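Local coordinates for molybdopterin biosynthesis moeA protein (Pyrococcus horikoshii, PDB 1WU2) that probably takes part in molybdenum cofactor biosynthesis, acting on molybdopterin at the step where molybdenum is inserted, at residues E94-T97 with G98-I101; V166-L169 with K170-G173. One frame throughout, in Å; residues are numbered along the deposited sequence.

Contact 1 (E94-T97 with G98-I101)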
loop_
_atom_site.group_PDB
_atom_site.type_symbol
_atom_site.label_atom_id
_atom_site.label_comp_id
_atom_site.label_asym_id
_atom_site.label_seq_id
_atom_site.Cartn_x
_atom_site.Cartn_y
_atom_site.Cartn_z
ATOM N N GLU A 94 -9.753 -52.524 6.068
ATOM C CA GLU A 94 -9.480 -52.030 4.720
ATOM C C GLU A 94 -10.754 -52.071 3.878
ATOM O O GLU A 94 -11.746 -52.689 4.266
ATOM C CB GLU A 94 -8.399 -52.876 4.041
ATOM C CG GLU A 94 -7.048 -52.885 4.743
ATOM C CD GLU A 94 -5.974 -53.600 3.936
ATOM O OE1 GLU A 94 -5.818 -53.292 2.732
ATOM O OE2 GLU A 94 -5.281 -54.476 4.502
ATOM N N VAL A 95 -10.707 -51.422 2.718
ATOM C CA VAL A 95 -11.838 -51.374 1.796
ATOM C C VAL A 95 -11.497 -52.196 0.561
ATOM O O VAL A 95 -10.529 -51.900 -0.138
ATOM C CB VAL A 95 -12.167 -49.927 1.374
ATOM C CG1 VAL A 95 -13.283 -49.900 0.326
ATOM C CG2 VAL A 95 -12.562 -49.102 2.588
ATOM N N THR A 96 -12.292 -53.234 0.310
ATOM C CA THR A 96 -12.143 -54.078 -0.875
ATOM C C THR A 96 -13.370 -53.884 -1.767
ATOM O O THR A 96 -14.204 -53.021 -1.490
ATOM C CB THR A 96 -11.948 -55.566 -0.470
ATOM O OG1 THR A 96 -12.679 -55.864 0.728
ATOM C CG2 THR A 96 -10.497 -55.839 -0.088
ATOM N N THR A 97 -13.477 -54.668 -2.839
ATOM C CA THR A 97 -14.596 -54.552 -3.777
ATOM C C THR A 97 -15.933 -54.851 -3.099
ATOM O O THR A 97 -16.068 -55.844 -2.385
ATOM C CB THR A 97 -14.395 -55.495 -4.985
ATOM O OG1 THR A 97 -13.136 -55.225 -5.611
ATOM C CG2 THR A 97 -15.408 -55.211 -6.089
ATOM N N GLY A 98 -16.911 -53.980 -3.333
ATOM C CA GLY A 98 -18.244 -54.119 -2.776
ATOM C C GLY A 98 -18.363 -53.700 -1.323
ATOM O O GLY A 98 -19.334 -54.064 -0.660
ATOM N N LYS A 99 -17.395 -52.929 -0.832
ATOM C CA LYS A 99 -17.333 -52.564 0.586
ATOM C C LYS A 99 -17.369 -51.049 0.788
ATOM O O LYS A 99 -17.254 -50.280 -0.165
ATOM C CB LYS A 99 -16.067 -53.134 1.237
ATOM C CG LYS A 99 -15.845 -54.629 1.014
ATOM C CD LYS A 99 -16.657 -55.474 1.982
ATOM C CE LYS A 99 -16.377 -56.962 1.799
ATOM N NZ LYS A 99 -17.612 -57.734 1.491
ATOM N N ALA A 100 -17.521 -50.643 2.045
ATOM C CA ALA A 100 -17.628 -49.232 2.415
ATOM C C ALA A 100 -17.389 -49.047 3.914
ATOM O O ALA A 100 -17.728 -49.918 4.711
ATOM C CB ALA A 100 -18.999 -48.689 2.030
ATOM N N ILE A 101 -16.806 -47.913 4.295
ATOM C CA ILE A 101 -16.511 -47.622 5.701
ATOM C C ILE A 101 -16.994 -46.224 6.061
ATOM O O ILE A 101 -16.437 -45.237 5.597
ATOM C CB ILE A 101 -14.985 -47.748 5.977
ATOM C CG1 ILE A 101 -14.545 -49.208 5.858
ATOM C CG2 ILE A 101 -14.630 -47.194 7.366
ATOM C CD1 ILE A 101 -13.046 -49.412 5.920
#

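Contact 2 (V166-L169 with K170-G173)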
loop_
_atom_site.group_PDB
_atom_site.type_symbol
_atom_site.label_atom_id
_atom_site.label_comp_id
_atom_site.label_asym_id
_atom_site.label_seq_id
_atom_site.Cartn_x
_atom_site.Cartn_y
_atom_site.Cartn_z
ATOM N N VAL A 166 2.202 -14.066 6.446
ATOM C CA VAL A 166 2.757 -14.293 7.781
ATOM C C VAL A 166 2.054 -15.479 8.450
ATOM O O VAL A 166 2.655 -16.197 9.250
ATOM C CB VAL A 166 2.656 -13.013 8.659
ATOM C CG1 VAL A 166 3.176 -13.255 10.067
ATOM C CG2 VAL A 166 3.444 -11.872 8.024
ATOM N N ALA A 167 0.792 -15.687 8.091
ATOM C CA ALA A 167 -0.001 -16.800 8.593
ATOM C C ALA A 167 0.482 -18.121 8.003
ATOM O O ALA A 167 0.502 -19.139 8.693
ATOM C CB ALA A 167 -1.466 -16.582 8.259
HETATM N N MSE A 168 0.858 -18.097 6.725
HETATM C CA MSE A 168 1.408 -19.269 6.046
HETATM C C MSE A 168 2.746 -19.636 6.660
HETATM O O MSE A 168 3.098 -20.811 6.715
HETATM C CB MSE A 168 1.587 -19.004 4.547
HETATM C CG MSE A 168 2.251 -20.143 3.770
HETATM SE SE MSE A 168 1.220 -21.795 3.818
HETATM C CE MSE A 168 0.049 -21.439 2.270
ATOM N N LEU A 169 3.484 -18.622 7.110
ATOM C CA LEU A 169 4.766 -18.825 7.769
ATOM C C LEU A 169 4.570 -19.547 9.099
ATOM O O LEU A 169 5.344 -20.434 9.441
ATOM C CB LEU A 169 5.485 -17.489 7.982
ATOM C CG LEU A 169 6.105 -16.852 6.733
ATOM C CD1 LEU A 169 6.596 -15.442 7.028
ATOM C CD2 LEU A 169 7.246 -17.699 6.201
ATOM N N LYS A 170 3.521 -19.181 9.834
ATOM C CA LYS A 170 3.195 -19.861 11.084
ATOM C C LYS A 170 2.702 -21.284 10.831
ATOM O O LYS A 170 2.930 -22.172 11.650
ATOM C CB LYS A 170 2.144 -19.092 11.885
ATOM C CG LYS A 170 2.125 -19.498 13.359
ATOM C CD LYS A 170 1.043 -18.779 14.134
ATOM C CE LYS A 170 0.903 -19.356 15.535
ATOM N NZ LYS A 170 0.178 -18.425 16.449
ATOM N N ALA A 171 2.035 -21.495 9.698
ATOM C CA ALA A 171 1.565 -22.821 9.307
ATOM C C ALA A 171 2.734 -23.761 9.022
ATOM O O ALA A 171 2.618 -24.971 9.219
ATOM C CB ALA A 171 0.644 -22.728 8.083
ATOM N N LEU A 172 3.854 -23.194 8.574
ATOM C CA LEU A 172 5.071 -23.954 8.286
ATOM C C LEU A 172 6.002 -24.087 9.506
ATOM O O LEU A 172 7.042 -24.735 9.422
ATOM C CB LEU A 172 5.851 -23.297 7.142
ATOM C CG LEU A 172 5.187 -23.011 5.784
ATOM C CD1 LEU A 172 6.243 -23.016 4.680
ATOM C CD2 LEU A 172 4.053 -23.974 5.447
ATOM N N GLY A 173 5.640 -23.460 10.623
ATOM C CA GLY A 173 6.426 -23.531 11.845
ATOM C C GLY A 173 7.650 -22.625 11.877
ATOM O O GLY A 173 8.620 -22.927 12.568
#

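Contact 1 (E94-T97 with G98-I101)
A type II beta turn from T96 to K99 reverses the chain just before strand 99-103. The backbone bond closing it, K99 N to T96 O, is weak: 3.3 Å long and well bent. More telling is the backbone at the third position, where G98 has phi 78°; a CB there would fall 2.7 Å from T97 O and clash. The side chains of the turn's first and last residues, T96 and K99, lie side by side and point the same way, with K99 CG 3.4 Å from T96 OG1. K99 CB sits against T96 O, and the bend at chi2 (-82°) turns the aliphatic chain along the threonine hydroxyl. With an alanine here the methylenes along T96 OG1 are gone, and the threonine side chain would probably be freer to turn. Further from the turn, V95 CG2 presses on I101 CD1 at 3.4 Å, tighter than normal carbon contact; I101 reaches it with an extended chi2 of 172°. Around the turn, D67 accepts a bond from G98 N and R64 donates to V95 O. Strand 99-103 runs between antiparallel strand 60-63 and parallel strand 77-84, and I82 of the latter packs on both K99 and I101.

Contact 2 (V166-L169 with K170-G173)
A171 N donates to A167 O at 3.0 Å with an N-H...O angle of 144°, the shortest sound bond in this last turn of helix 163-171. One residue earlier, K170 N reaches V166 O at 3.2 Å, also in the i to i+4 pattern. The pattern then frays: L172 N is shared between M168 O at 3.1 Å and L169 O at 3.3 Å, both weak bonds, as expected where alpha-helical geometry gives way to a tighter turn. G173 ends the helix in a Schellman motif, its positive phi of 79° swinging the chain out of the helix while its N bonds back to K170 O.

The side-chain contacts span three or four residues. M168, a selenomethionine, has CG anti to its backbone N (chi1 176°), and bends at its next two torsions bring SE to 3.9 Å from L172 CD2, the two side chains crossing obliquely. A171 CB is a looser neighbour of that selenium. L172 also leans back on the helix end: its CG lies 3.2 Å from M168 O, so the carbonyl that holds L172 N also has this leucine's branch point against it. K170 takes another direction, its chain extended beyond CG, and its NZ makes a salt bridge with E196 of the second subunit.

That subunit lies along part of the helix, with I214 against V166 and K170, T211 against A167 and L366 against M168. Within the same chain, V154 of strand 153-155 packs on M168 and L172, its neighbour L155 meets L169, and I44 of strand 44-45 touches both L169 and L172, so the C-terminal turn joins these two strands to the dimer interface.

Both contacts are local and both include a glycine with positive phi, but they serve different elements: contact 1 turns a loop into strand 99-103, contact 2 closes helix 163-171. They lie about 28 Å apart at their nearest atoms and do not touch. Contact 1, its centre about 50 Å from that of the chain, is partly buried, with a buried apolar pair and exposed threonines at the turn; no other chain of the assembly reaches it. Contact 2, its centre about 18 Å from that of the chain, is buried, relies on main-chain bonds and apolar packing, and meets the second subunit, to which its lysine contributes a charge pair.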